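Long-range contacts in glucose import ATP-binding protein GlcV (Sulfolobus solfataricus, PDB 1OXX), which powers glucose uptake as the ATP-hydrolysing subunit of an archaeal ABC transporter, coupling ATP hydrolysis to sugar import across the membrane: residues A[3-8]-A[61-66]; A[46-51]-A[161-166]; A[57-62]-A[70-75]; A[279-284]-A[340-345]. The protein carries 1 engineered substitution. All coordinates share one frame; numbering follows the deposited sequence. Where two conformers were deposited one is given.

Interaction 1: residues A[3-8]-A[61-66]; sequences RIIVKN and ELYFDD
Arg3 and Asp65 meet where two antiparallel strands run out. From its root outward, the arginine sets CB 3.6 Å from Asp65 OD1, with CG a little farther off. A bend at chi3 (94°) then turns the chain away. The guanidinium reaches Glu29 in a salt bridge through NH2, while NH1 holds, at the edge of its plane, a water at 2.6 Å that donates to Asp65 O. The aspartate is gripped more directly: Arg3 N donates almost straight to its OD1 at 2.9 Å, and Asp65 N returns a bond to Arg3 O. This closes a ladder continued by Ile5 with Tyr63 and Lys7 with Glu61. The ladder belongs to the antiparallel sheet of the ABC ATPase; on its face of Ile4, Val6, Leu62 and Phe64, helix 41-52 covers the last three. There Ile4, in one of its two conformers, lays CD1 over the centre of the Phe64 ring, a CH-pi contact 3.5 Å from the centroid. With an alanine in place of Phe64, Ile4 CD1 would probably face a gap and Arg82 lose its cation-pi partner. On the same face, Leu62 CD1 touches Ile4 CG2, at 3.8 Å, and Val6 CG2.

Interaction 2: residues A[46-51]-A[161-166]; sequences TFMRII and LLLLDE
The Asp165 carboxylate extends from a CB that lies 3.6 Å from Met48 SD, and its OD2 is hydrogen-bonded to Thr45 OG1 of the P-loop. The other flat group, the Phe47 ring, carries CG1 of Ile51 over one face, offset toward the rim, while CG2 of that isoleucine reaches across to Leu161 and Leu163. The geometry illustrates how a P-loop NTPase joins its two nucleotide-binding motifs, Walker A and, probably, Walker B: helix 41-52, which follows the Walker A loop, lies against strand 161-165, whose run of leucines ends in Asp165 and Glu166. Helix and strand run nearly antiparallel, at 158°, with their axes 9.5 Å apart, and no hydrogen bond joins the two segments. Packing does the work. Ile51 CG2 stands anti to the backbone N, which carries it to the strand, 3.9 Å from Leu161 CD2 and equally 3.9 Å from Leu163 CD2; it meets the first side chain at about a right angle and the second more obliquely. Thr46 and Glu166, both inferred to bind ATP, lie at the Asp165 end of the layer and do not touch each other's segment. Met48, in one of its two conformers, runs past Leu163 and Asp165 in the opposite sense to each. Met48 CE rests 3.8 Å from Leu163 CB, and Met48 SD lies 3.4 Å from Leu164 O.

Interaction 3: residues A[57-62]-A[70-75]; sequences PSTGEL and ASNGKL
A type I' beta turn, Ser71 to Lys74, folds back over the loop that leads into strand 61-64, and Asn72 at its corner makes several of the bonds to that loop. Its CG lies anti to the carbonyl carbon (chi1 -61°), which brings the amide back over Gly60. OD1 accepts from Gly60 N at 2.9 Å, the donor standing above the carbonyl plane of the amide, 60° out of it. ND2 donates to Glu61 OE2, also at 2.9 Å, meeting the lone pair that faces away from the other carboxylate oxygen. ND2 also donates to Ser71 OG, so both ends of the amide are engaged, which restrains its rotation. Asn72 N binds Gly60 O, and Gly73 N reaches Pro57 O at 2.8 Å, though along a bent path of 135°. With an alanine in place of Glu61, Asn72 ND2 would probably lose its carboxylate partner and keep only Ser71 OG of these two acceptors. Farther along the strands, Leu62 N donates to Ala70 O, and Ala70 CB packs 3.7 Å from Pro57 CD. An Asn-Gly pair at the two central positions, with Ser71 and Lys74 exchanging backbone bonds around it, is the classic signature of a tight type I' beta-hairpin.

Interaction 4: residues A[279-284]-A[340-345]; sequences EDVKLS and VYVRKD
Arg343 lays its CG against the carboxylate of Asp280, 3.6 Å from OD1, the two side chains crossing at about a right angle. The bend at chi2 (-70°) turns the chain once CG has passed Asp280. No salt bridge follows, since NE stays 4.9 Å from Asp280 OD1. A water takes up the interval instead: it accepts from Arg343 NE at 2.8 Å, in the plane of the guanidinium, and donates to both Asp280 OD1 and Glu279 O. The outer end of the arginine turns to other neighbours, with NH1 hydrogen-bonded to Ser292 OG and the group engaged in a cation-pi contact with Trp293. Between the strands, Arg343 N donates to Asp280 O, and Lys282 and Tyr341 form a hydrogen-bonded pair, both bonds 2.9 Å long (Lys282 N to Tyr341 O, Tyr341 N to Lys282 O). On the face these two share, the tyrosine ring has Lys282 O and Ser284 OG at its edge, CE1 3.5 Å from OG; that hydroxyl is hydrogen-bonded to Asp286 O, and Tyr341 OH to Ile288 N. Val281, Leu283, Val340 and Val342 point to the other face, where Leu283 CD2 and Val340 CG2 lie side by side at 4.1 Å. Strand 281-284 thus forms one margin of an antiparallel sheet in the C-terminal domain, of unknown function, which is probably related to OB-type beta-barrels.

Three of the four contacts form one continuous body around the nucleotide-binding core. Interactions 1 and 3 share Glu61 and Leu62 and build successive parts of a single antiparallel sheet, their centres about 10 Å apart. Interaction 2, centred about 14 Å from interaction 1, packs against one face of its sheet: Leu62 CD2 comes 3.3 Å from Ile50 O, and Phe64 CE2 lies 3.8 Å from Leu161 CD2. It also touches interaction 3, with Ile50 CG2 3.9 Å from Pro57 CD. Interaction 2 holds Thr46 and Glu166, inferred to bind ATP, whereas the side chain of Val6 in interaction 1 is about 11 Å from that of Thr46. Interaction 4 stands apart, its centre about 39 Å from that of interaction 2.

Interaction 1: residues A[3-8]-A[61-66]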
loop_
_atom_site.group_PDB
_atom_site.type_symbol
_atom_site.label_atom_id
_atom_site.label_comp_id
_atom_site.label_asym_id
_atom_site.label_seq_id
_atom_site.Cartn_x
_atom_site.Cartn_y
_atom_site.Cartn_z
ATOM N N ARG A 3 -2.115 7.512 -20.034
ATOM C CA ARG A 3 -3.186 7.912 -19.139
ATOM C C ARG A 3 -4.149 6.747 -18.988
ATOM O O ARG A 3 -4.506 6.118 -19.972
ATOM C CB ARG A 3 -3.989 9.048 -19.765
ATOM C CG ARG A 3 -3.437 10.432 -19.671
ATOM C CD ARG A 3 -4.520 11.494 -19.944
ATOM N NE ARG A 3 -5.151 11.995 -18.721
ATOM C CZ ARG A 3 -6.463 12.039 -18.486
ATOM N NH1 ARG A 3 -7.334 11.584 -19.381
ATOM N NH2 ARG A 3 -6.912 12.536 -17.342
ATOM N N ILE A 4 -4.616 6.475 -17.776
ATOM C CA ILE A 4 -5.568 5.403 -17.564
ATOM C C ILE A 4 -6.871 5.970 -17.034
ATOM O O ILE A 4 -6.891 6.608 -15.959
ATOM C CB ILE A 4 -5.027 4.371 -16.580
ATOM C CG1 ILE A 4 -3.622 3.901 -16.988
ATOM C CG2 ILE A 4 -5.986 3.182 -16.478
ATOM C CD1 ILE A 4 -3.544 3.235 -18.337
ATOM N N ILE A 5 -7.959 5.742 -17.757
ATOM C CA ILE A 5 -9.284 6.167 -17.325
ATOM C C ILE A 5 -10.060 4.929 -16.942
ATOM O O ILE A 5 -10.318 4.073 -17.784
ATOM C CB ILE A 5 -10.082 6.929 -18.412
ATOM C CG1 ILE A 5 -9.426 8.267 -18.729
ATOM C CG2 ILE A 5 -11.516 7.142 -17.946
ATOM C CD1 ILE A 5 -10.206 9.079 -19.753
ATOM N N VAL A 6 -10.413 4.848 -15.660
ATOM C CA VAL A 6 -11.224 3.789 -15.093
ATOM C C VAL A 6 -12.608 4.410 -14.919
ATOM O O VAL A 6 -12.759 5.293 -14.088
ATOM C CB VAL A 6 -10.651 3.341 -13.744
ATOM C CG1 VAL A 6 -11.482 2.217 -13.137
ATOM C CG2 VAL A 6 -9.213 2.893 -13.904
ATOM N N LYS A 7 -13.581 3.982 -15.714
ATOM C CA LYS A 7 -14.918 4.589 -15.732
ATOM C C LYS A 7 -16.020 3.638 -15.266
ATOM O O LYS A 7 -16.329 2.646 -15.936
ATOM C CB LYS A 7 -15.234 5.081 -17.144
ATOM C CG LYS A 7 -16.490 5.928 -17.220
ATOM C CD LYS A 7 -16.258 7.283 -16.605
ATOM C CE LYS A 7 -17.564 8.073 -16.481
ATOM N NZ LYS A 7 -17.323 9.481 -16.040
ATOM N N ASN A 8 -16.582 3.928 -14.091
ATOM C CA ASN A 8 -17.630 3.109 -13.492
ATOM C C ASN A 8 -17.342 1.621 -13.532
ATOM O O ASN A 8 -18.208 0.817 -13.879
ATOM C CB ASN A 8 -18.973 3.382 -14.180
ATOM C CG ASN A 8 -19.387 4.819 -14.088
ATOM O OD1 ASN A 8 -19.762 5.429 -15.087
ATOM N ND2 ASN A 8 -19.336 5.368 -12.887
ATOM N N GLU A 61 -16.086 0.774 -18.159
ATOM C CA GLU A 61 -15.122 0.875 -19.241
ATOM C C GLU A 61 -13.723 1.253 -18.762
ATOM O O GLU A 61 -13.573 1.954 -17.766
ATOM C CB GLU A 61 -15.614 1.930 -20.232
ATOM C CG GLU A 61 -17.007 1.634 -20.794
ATOM C CD GLU A 61 -18.145 2.134 -19.912
ATOM O OE1 GLU A 61 -18.046 3.257 -19.370
ATOM O OE2 GLU A 61 -19.152 1.408 -19.774
ATOM N N LEU A 62 -12.720 0.816 -19.513
ATOM C CA LEU A 62 -11.329 1.110 -19.206
ATOM C C LEU A 62 -10.642 1.616 -20.461
ATOM O O LEU A 62 -10.738 0.976 -21.499
ATOM C CB LEU A 62 -10.646 -0.160 -18.712
ATOM C CG LEU A 62 -9.157 -0.063 -18.363
ATOM C CD1 LEU A 62 -8.950 0.863 -17.188
ATOM C CD2 LEU A 62 -8.574 -1.436 -18.067
ATOM N N TYR A 63 -9.982 2.767 -20.362
ATOM C CA TYR A 63 -9.289 3.383 -21.489
ATOM C C TYR A 63 -7.809 3.563 -21.183
ATOM O O TYR A 63 -7.450 3.934 -20.070
ATOM C CB TYR A 63 -9.870 4.774 -21.790
ATOM C CG TYR A 63 -11.326 4.770 -22.155
ATOM C CD1 TYR A 63 -12.301 4.733 -21.173
ATOM C CD2 TYR A 63 -11.732 4.801 -23.481
ATOM C CE1 TYR A 63 -13.631 4.734 -21.500
ATOM C CE2 TYR A 63 -13.070 4.801 -23.810
ATOM C CZ TYR A 63 -14.006 4.761 -22.809
ATOM O OH TYR A 63 -15.358 4.762 -23.105
ATOM N N PHE A 64 -6.971 3.343 -22.189
ATOM C CA PHE A 64 -5.543 3.655 -22.126
ATOM C C PHE A 64 -5.401 4.775 -23.136
ATOM O O PHE A 64 -5.644 4.566 -24.320
ATOM C CB PHE A 64 -4.681 2.445 -22.525
ATOM C CG PHE A 64 -4.437 1.453 -21.413
ATOM C CD1 PHE A 64 -5.392 1.161 -20.460
ATOM C CD2 PHE A 64 -3.223 0.783 -21.345
ATOM C CE1 PHE A 64 -5.130 0.207 -19.453
ATOM C CE2 PHE A 64 -2.966 -0.132 -20.330
ATOM C CZ PHE A 64 -3.930 -0.424 -19.397
ATOM N N ASP A 65 -5.052 5.967 -22.661
ATOM C CA ASP A 65 -5.134 7.173 -23.490
ATOM C C ASP A 65 -6.607 7.254 -23.954
ATOM O O ASP A 65 -7.483 7.198 -23.089
ATOM C CB ASP A 65 -4.077 7.160 -24.578
ATOM C CG ASP A 65 -2.675 7.376 -24.016
ATOM O OD1 ASP A 65 -2.532 7.934 -22.893
ATOM O OD2 ASP A 65 -1.652 7.021 -24.635
ATOM N N ASP A 66 -6.935 7.377 -25.233
ATOM C CA ASP A 66 -8.370 7.361 -25.527
ATOM C C ASP A 66 -8.799 6.042 -26.105
ATOM O O ASP A 66 -9.875 5.967 -26.701
ATOM C CB ASP A 66 -8.856 8.417 -26.505
ATOM C CG ASP A 66 -7.753 8.998 -27.358
ATOM O OD1 ASP A 66 -8.028 9.946 -28.122
ATOM O OD2 ASP A 66 -6.611 8.493 -27.422
HETATM O O HOH W 1 -7.309 10.077 -21.499
#

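Interaction 2: residues A[46-51]-A[161-166]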
loop_
_atom_site.group_PDB
_atom_site.type_symbol
_atom_site.label_atom_id
_atom_site.label_comp_id
_atom_site.label_asym_id
_atom_site.label_seq_id
_atom_site.Cartn_x
_atom_site.Cartn_y
_atom_site.Cartn_z
ATOM N N THR A 46 -7.915 -8.144 -8.217
ATOM C CA THR A 46 -8.925 -8.095 -9.271
ATOM C C THR A 46 -8.774 -6.790 -10.050
ATOM O O THR A 46 -8.760 -6.781 -11.279
ATOM C CB THR A 46 -10.313 -8.222 -8.684
ATOM O OG1 THR A 46 -10.468 -9.548 -8.152
ATOM C CG2 THR A 46 -11.399 -8.099 -9.773
ATOM N N PHE A 47 -8.660 -5.680 -9.339
ATOM C CA PHE A 47 -8.442 -4.395 -9.994
ATOM C C PHE A 47 -7.196 -4.448 -10.868
ATOM O O PHE A 47 -7.209 -4.044 -12.025
ATOM C CB PHE A 47 -8.286 -3.281 -8.954
ATOM C CG PHE A 47 -8.082 -1.912 -9.545
ATOM C CD1 PHE A 47 -9.145 -1.204 -10.075
ATOM C CD2 PHE A 47 -6.831 -1.329 -9.565
ATOM C CE1 PHE A 47 -8.957 0.066 -10.620
ATOM C CE2 PHE A 47 -6.648 -0.063 -10.102
ATOM C CZ PHE A 47 -7.710 0.629 -10.631
ATOM N N MET A 48 -6.117 -4.983 -10.323
ATOM C CA MET A 48 -4.887 -5.018 -11.075
ATOM C C MET A 48 -5.006 -5.876 -12.330
ATOM O O MET A 48 -4.451 -5.555 -13.391
ATOM C CB MET A 48 -3.759 -5.539 -10.188
ATOM C CG MET A 48 -2.414 -5.518 -10.915
ATOM S SD MET A 48 -1.012 -4.807 -10.048
ATOM C CE MET A 48 -1.247 -3.102 -10.433
ATOM N N ARG A 49 -5.705 -7.001 -12.200
ATOM C CA ARG A 49 -5.893 -7.900 -13.325
ATOM C C ARG A 49 -6.715 -7.222 -14.424
ATOM O O ARG A 49 -6.492 -7.462 -15.607
ATOM C CB ARG A 49 -6.560 -9.201 -12.865
ATOM C CG ARG A 49 -5.607 -10.130 -12.149
ATOM C CD ARG A 49 -6.251 -11.361 -11.554
ATOM N NE ARG A 49 -6.703 -12.329 -12.544
ATOM C CZ ARG A 49 -5.908 -13.198 -13.147
ATOM N NH1 ARG A 49 -4.621 -13.227 -12.860
ATOM N NH2 ARG A 49 -6.408 -14.056 -14.027
ATOM N N ILE A 50 -7.661 -6.373 -14.028
ATOM C CA ILE A 50 -8.440 -5.632 -15.010
ATOM C C ILE A 50 -7.551 -4.612 -15.719
ATOM O O ILE A 50 -7.633 -4.446 -16.946
ATOM C CB ILE A 50 -9.670 -4.999 -14.351
ATOM C CG1 ILE A 50 -10.696 -6.090 -14.082
ATOM C CG2 ILE A 50 -10.269 -3.928 -15.232
ATOM C CD1 ILE A 50 -11.903 -5.647 -13.286
ATOM N N ILE A 51 -6.707 -3.900 -14.975
ATOM C CA ILE A 51 -5.783 -2.972 -15.642
ATOM C C ILE A 51 -4.834 -3.737 -16.579
ATOM O O ILE A 51 -4.521 -3.249 -17.659
ATOM C CB ILE A 51 -4.978 -2.132 -14.616
ATOM C CG1 ILE A 51 -5.900 -1.411 -13.635
ATOM C CG2 ILE A 51 -4.069 -1.154 -15.334
ATOM C CD1 ILE A 51 -6.919 -0.502 -14.278
ATOM N N LEU A 161 3.469 1.356 -19.017
ATOM C CA LEU A 161 2.829 1.179 -17.724
ATOM C C LEU A 161 3.484 0.013 -17.003
ATOM O O LEU A 161 3.641 -1.068 -17.564
ATOM C CB LEU A 161 1.350 0.880 -17.938
ATOM C CG LEU A 161 0.507 0.500 -16.724
ATOM C CD1 LEU A 161 0.497 1.639 -15.689
ATOM C CD2 LEU A 161 -0.917 0.133 -17.163
ATOM N N LEU A 162 3.889 0.250 -15.766
ATOM C CA LEU A 162 4.463 -0.790 -14.934
ATOM C C LEU A 162 3.461 -1.084 -13.821
ATOM O O LEU A 162 3.077 -0.185 -13.092
ATOM C CB LEU A 162 5.781 -0.325 -14.334
ATOM C CG LEU A 162 6.530 -1.347 -13.470
ATOM C CD1 LEU A 162 6.864 -2.609 -14.267
ATOM C CD2 LEU A 162 7.805 -0.705 -12.897
ATOM N N LEU A 163 3.061 -2.342 -13.713
ATOM C CA LEU A 163 2.063 -2.793 -12.744
ATOM C C LEU A 163 2.745 -3.686 -11.711
ATOM O O LEU A 163 3.368 -4.673 -12.071
ATOM C CB LEU A 163 0.980 -3.603 -13.435
ATOM C CG LEU A 163 0.220 -2.932 -14.563
ATOM C CD1 LEU A 163 -0.842 -3.851 -15.209
ATOM C CD2 LEU A 163 -0.462 -1.677 -14.031
ATOM N N LEU A 164 2.582 -3.347 -10.441
ATOM C CA LEU A 164 3.206 -4.062 -9.333
ATOM C C LEU A 164 2.123 -4.519 -8.363
ATOM O O LEU A 164 1.338 -3.719 -7.874
ATOM C CB LEU A 164 4.179 -3.154 -8.598
ATOM C CG LEU A 164 5.273 -2.474 -9.422
ATOM C CD1 LEU A 164 6.029 -1.463 -8.557
ATOM C CD2 LEU A 164 6.228 -3.481 -10.045
ATOM N N ASP A 165 2.080 -5.814 -8.112
ATOM C CA ASP A 165 1.137 -6.398 -7.172
ATOM C C ASP A 165 1.957 -7.137 -6.118
ATOM O O ASP A 165 2.544 -8.184 -6.409
ATOM C CB ASP A 165 0.199 -7.365 -7.892
ATOM C CG ASP A 165 -0.909 -7.899 -6.995
ATOM O OD1 ASP A 165 -0.771 -7.850 -5.752
ATOM O OD2 ASP A 165 -1.960 -8.386 -7.472
ATOM N N GLU A 166 2.011 -6.585 -4.902
ATOM C CA GLU A 166 2.792 -7.180 -3.815
ATOM C C GLU A 166 4.196 -7.487 -4.287
ATOM O O GLU A 166 4.710 -8.585 -4.069
ATOM C CB GLU A 166 2.150 -8.485 -3.335
ATOM C CG GLU A 166 0.831 -8.320 -2.626
ATOM C CD GLU A 166 0.986 -7.784 -1.218
ATOM O OE1 GLU A 166 2.033 -8.057 -0.592
ATOM O OE2 GLU A 166 0.060 -7.099 -0.740
#

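Interaction 3: residues A[57-62]-A[70-75]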
loop_
_atom_site.group_PDB
_atom_site.type_symbol
_atom_site.label_atom_id
_atom_site.label_comp_id
_atom_site.label_asym_id
_atom_site.label_seq_id
_atom_site.Cartn_x
_atom_site.Cartn_y
_atom_site.Cartn_z
ATOM N N PRO A 57 -13.827 -5.699 -16.715
ATOM C CA PRO A 57 -14.937 -5.189 -15.911
ATOM C C PRO A 57 -16.205 -5.948 -16.268
ATOM O O PRO A 57 -16.416 -6.305 -17.437
ATOM C CB PRO A 57 -15.077 -3.733 -16.357
ATOM C CG PRO A 57 -13.779 -3.395 -17.025
ATOM C CD PRO A 57 -13.258 -4.666 -17.592
ATOM N N SER A 58 -17.031 -6.233 -15.269
ATOM C CA SER A 58 -18.367 -6.802 -15.521
ATOM C C SER A 58 -19.219 -5.714 -16.170
ATOM O O SER A 58 -19.921 -5.960 -17.161
ATOM C CB SER A 58 -18.996 -7.309 -14.218
ATOM O OG SER A 58 -18.223 -8.349 -13.639
ATOM N N THR A 59 -19.155 -4.519 -15.597
ATOM C CA THR A 59 -19.770 -3.338 -16.162
ATOM C C THR A 59 -18.768 -2.207 -16.059
ATOM O O THR A 59 -17.847 -2.241 -15.223
ATOM C CB THR A 59 -21.083 -2.987 -15.467
ATOM O OG1 THR A 59 -20.864 -2.858 -14.066
ATOM C CG2 THR A 59 -22.066 -4.123 -15.604
ATOM N N GLY A 60 -18.917 -1.222 -16.936
ATOM C CA GLY A 60 -17.995 -0.102 -16.983
ATOM C C GLY A 60 -16.939 -0.238 -18.069
ATOM O O GLY A 60 -16.852 -1.251 -18.766
ATOM N N GLU A 61 -16.086 0.774 -18.159
ATOM C CA GLU A 61 -15.122 0.875 -19.241
ATOM C C GLU A 61 -13.723 1.253 -18.762
ATOM O O GLU A 61 -13.573 1.954 -17.766
ATOM C CB GLU A 61 -15.614 1.930 -20.232
ATOM C CG GLU A 61 -17.007 1.634 -20.794
ATOM C CD GLU A 61 -18.145 2.134 -19.912
ATOM O OE1 GLU A 61 -18.046 3.257 -19.370
ATOM O OE2 GLU A 61 -19.152 1.408 -19.774
ATOM N N LEU A 62 -12.720 0.816 -19.513
ATOM C CA LEU A 62 -11.329 1.110 -19.206
ATOM C C LEU A 62 -10.642 1.616 -20.461
ATOM O O LEU A 62 -10.738 0.976 -21.499
ATOM C CB LEU A 62 -10.646 -0.160 -18.712
ATOM C CG LEU A 62 -9.157 -0.063 -18.363
ATOM C CD1 LEU A 62 -8.950 0.863 -17.188
ATOM C CD2 LEU A 62 -8.574 -1.436 -18.067
ATOM N N ALA A 70 -11.249 -2.340 -22.595
ATOM C CA ALA A 70 -12.193 -3.312 -22.053
ATOM C C ALA A 70 -13.494 -2.608 -21.724
ATOM O O ALA A 70 -13.496 -1.438 -21.359
ATOM C CB ALA A 70 -11.619 -3.994 -20.826
ATOM N N SER A 71 -14.609 -3.322 -21.843
ATOM C CA SER A 71 -15.905 -2.695 -21.660
ATOM C C SER A 71 -16.993 -3.720 -21.426
ATOM O O SER A 71 -17.187 -4.635 -22.237
ATOM C CB SER A 71 -16.271 -1.889 -22.916
ATOM O OG SER A 71 -17.580 -1.353 -22.833
ATOM N N ASN A 72 -17.681 -3.578 -20.305
ATOM C CA ASN A 72 -18.862 -4.369 -20.037
ATOM C C ASN A 72 -18.776 -5.857 -20.415
ATOM O O ASN A 72 -19.575 -6.382 -21.203
ATOM C CB ASN A 72 -20.046 -3.656 -20.699
ATOM C CG ASN A 72 -20.252 -2.256 -20.124
ATOM O OD1 ASN A 72 -20.762 -2.104 -19.025
ATOM N ND2 ASN A 72 -19.808 -1.235 -20.847
ATOM N N GLY A 73 -17.797 -6.537 -19.828
ATOM C CA GLY A 73 -17.635 -7.967 -20.002
ATOM C C GLY A 73 -16.819 -8.399 -21.208
ATOM O O GLY A 73 -16.581 -9.599 -21.407
ATOM N N LYS A 74 -16.380 -7.429 -22.007
ATOM C CA LYS A 74 -15.607 -7.712 -23.218
ATOM C C LYS A 74 -14.173 -7.206 -23.163
ATOM O O LYS A 74 -13.932 -6.039 -22.841
ATOM C CB LYS A 74 -16.289 -7.091 -24.409
ATOM N N LEU A 75 -13.238 -8.071 -23.537
ATOM C CA LEU A 75 -11.833 -7.702 -23.629
ATOM C C LEU A 75 -11.651 -7.168 -25.037
ATOM O O LEU A 75 -11.943 -7.876 -26.004
ATOM C CB LEU A 75 -10.944 -8.910 -23.383
ATOM C CG LEU A 75 -9.435 -8.663 -23.405
ATOM C CD1 LEU A 75 -9.019 -7.699 -22.292
ATOM C CD2 LEU A 75 -8.678 -9.977 -23.302
#

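Interaction 4: residues A[279-284]-A[340-345]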
loop_
_atom_site.group_PDB
_atom_site.type_symbol
_atom_site.label_atom_id
_atom_site.label_comp_id
_atom_site.label_asym_id
_atom_site.label_seq_id
_atom_site.Cartn_x
_atom_site.Cartn_y
_atom_site.Cartn_z
ATOM N N GLU A 279 2.748 7.520 17.585
ATOM C CA GLU A 279 3.724 8.592 17.650
ATOM C C GLU A 279 3.148 9.870 18.253
ATOM O O GLU A 279 3.894 10.771 18.607
ATOM C CB GLU A 279 4.292 8.888 16.269
ATOM C CG GLU A 279 3.283 9.451 15.271
ATOM C CD GLU A 279 2.665 8.408 14.358
ATOM O OE1 GLU A 279 2.575 7.231 14.757
ATOM O OE2 GLU A 279 2.238 8.791 13.228
ATOM N N ASP A 280 1.829 9.918 18.377
ATOM C CA ASP A 280 1.138 11.099 18.888
ATOM C C ASP A 280 0.680 10.928 20.320
ATOM O O ASP A 280 -0.199 11.658 20.787
ATOM C CB ASP A 280 -0.027 11.463 17.979
ATOM C CG ASP A 280 0.428 11.789 16.575
ATOM O OD1 ASP A 280 1.492 12.449 16.427
ATOM O OD2 ASP A 280 -0.228 11.383 15.592
ATOM N N VAL A 281 1.277 9.955 20.994
ATOM C CA VAL A 281 1.014 9.664 22.405
ATOM C C VAL A 281 2.344 9.710 23.160
ATOM O O VAL A 281 3.360 9.235 22.652
ATOM C CB VAL A 281 0.394 8.265 22.578
ATOM C CG1 VAL A 281 0.220 7.881 24.068
ATOM C CG2 VAL A 281 -0.922 8.159 21.842
ATOM N N LYS A 282 2.326 10.261 24.379
ATOM C CA LYS A 282 3.508 10.271 25.243
ATOM C C LYS A 282 3.048 9.994 26.663
ATOM O O LYS A 282 2.002 10.486 27.072
ATOM C CB LYS A 282 4.229 11.619 25.178
ATOM C CG LYS A 282 5.467 11.718 26.038
ATOM C CD LYS A 282 6.230 13.039 25.789
ATOM C CE LYS A 282 7.393 13.225 26.739
ATOM N NZ LYS A 282 8.512 12.301 26.428
ATOM N N LEU A 283 3.801 9.179 27.391
ATOM C CA LEU A 283 3.483 8.813 28.774
ATOM C C LEU A 283 4.510 9.367 29.764
ATOM O O LEU A 283 5.701 9.502 29.439
ATOM C CB LEU A 283 3.464 7.296 28.902
ATOM C CG LEU A 283 2.637 6.532 27.872
ATOM C CD1 LEU A 283 2.802 5.043 28.076
ATOM C CD2 LEU A 283 1.189 6.922 27.931
ATOM N N SER A 284 4.053 9.675 30.970
ATOM C CA SER A 284 4.955 10.150 32.032
ATOM C C SER A 284 4.395 9.795 33.391
ATOM O O SER A 284 3.238 9.444 33.518
ATOM C CB SER A 284 5.156 11.662 32.005
ATOM O OG SER A 284 3.847 12.156 32.255
ATOM N N VAL A 340 -1.164 10.548 30.537
ATOM C CA VAL A 340 -1.254 10.357 29.088
ATOM C C VAL A 340 -1.372 11.694 28.382
ATOM O O VAL A 340 -2.254 12.495 28.688
ATOM C CB VAL A 340 -2.463 9.489 28.723
ATOM C CG1 VAL A 340 -2.509 9.225 27.227
ATOM C CG2 VAL A 340 -2.420 8.176 29.491
ATOM N N TYR A 341 -0.436 11.944 27.476
ATOM C CA TYR A 341 -0.395 13.158 26.694
ATOM C C TYR A 341 -0.578 12.778 25.235
ATOM O O TYR A 341 -0.174 11.697 24.800
ATOM C CB TYR A 341 0.971 13.844 26.793
ATOM C CG TYR A 341 1.264 14.540 28.091
ATOM C CD1 TYR A 341 1.793 13.852 29.179
ATOM C CD2 TYR A 341 1.052 15.899 28.210
ATOM C CE1 TYR A 341 2.076 14.514 30.361
ATOM C CE2 TYR A 341 1.310 16.568 29.392
ATOM C CZ TYR A 341 1.839 15.877 30.456
ATOM O OH TYR A 341 2.117 16.552 31.631
ATOM N N VAL A 342 -1.186 13.674 24.472
ATOM C CA VAL A 342 -1.271 13.481 23.031
ATOM C C VAL A 342 -0.943 14.773 22.296
ATOM O O VAL A 342 -0.866 15.843 22.888
ATOM C CB VAL A 342 -2.676 13.009 22.584
ATOM C CG1 VAL A 342 -3.093 11.705 23.282
ATOM C CG2 VAL A 342 -3.731 14.098 22.843
ATOM N N ARG A 343 -0.735 14.657 20.988
ATOM C CA ARG A 343 -0.636 15.822 20.122
ATOM C C ARG A 343 -2.059 16.258 19.785
ATOM O O ARG A 343 -2.783 15.555 19.071
ATOM C CB ARG A 343 0.078 15.455 18.830
ATOM C CG ARG A 343 1.470 14.968 19.038
ATOM C CD ARG A 343 2.412 16.051 19.486
ATOM N NE ARG A 343 3.815 15.689 19.305
ATOM C CZ ARG A 343 4.808 16.321 19.881
ATOM N NH1 ARG A 343 4.560 17.353 20.674
ATOM N NH2 ARG A 343 6.057 15.934 19.678
ATOM N N LYS A 344 -2.472 17.416 20.291
ATOM C CA LYS A 344 -3.844 17.877 20.093
ATOM C C LYS A 344 -4.311 17.910 18.647
ATOM O O LYS A 344 -5.429 17.473 18.340
ATOM C CB LYS A 344 -4.011 19.251 20.709
ATOM C CG LYS A 344 -5.418 19.818 20.582
ATOM C CD LYS A 344 -5.455 21.219 21.199
ATOM C CE LYS A 344 -6.805 21.904 21.004
ATOM N NZ LYS A 344 -7.811 21.470 22.010
ATOM N N ASP A 345 -3.462 18.422 17.764
ATOM C CA ASP A 345 -3.843 18.562 16.370
ATOM C C ASP A 345 -3.849 17.248 15.627
ATOM O O ASP A 345 -4.271 17.205 14.462
ATOM C CB ASP A 345 -2.973 19.589 15.638
ATOM C CG ASP A 345 -1.535 19.159 15.490
ATOM O OD1 ASP A 345 -1.155 18.095 16.021
ATOM O OD2 ASP A 345 -0.701 19.838 14.843
HETATM O O HOH W 2 4.223 13.376 17.703
#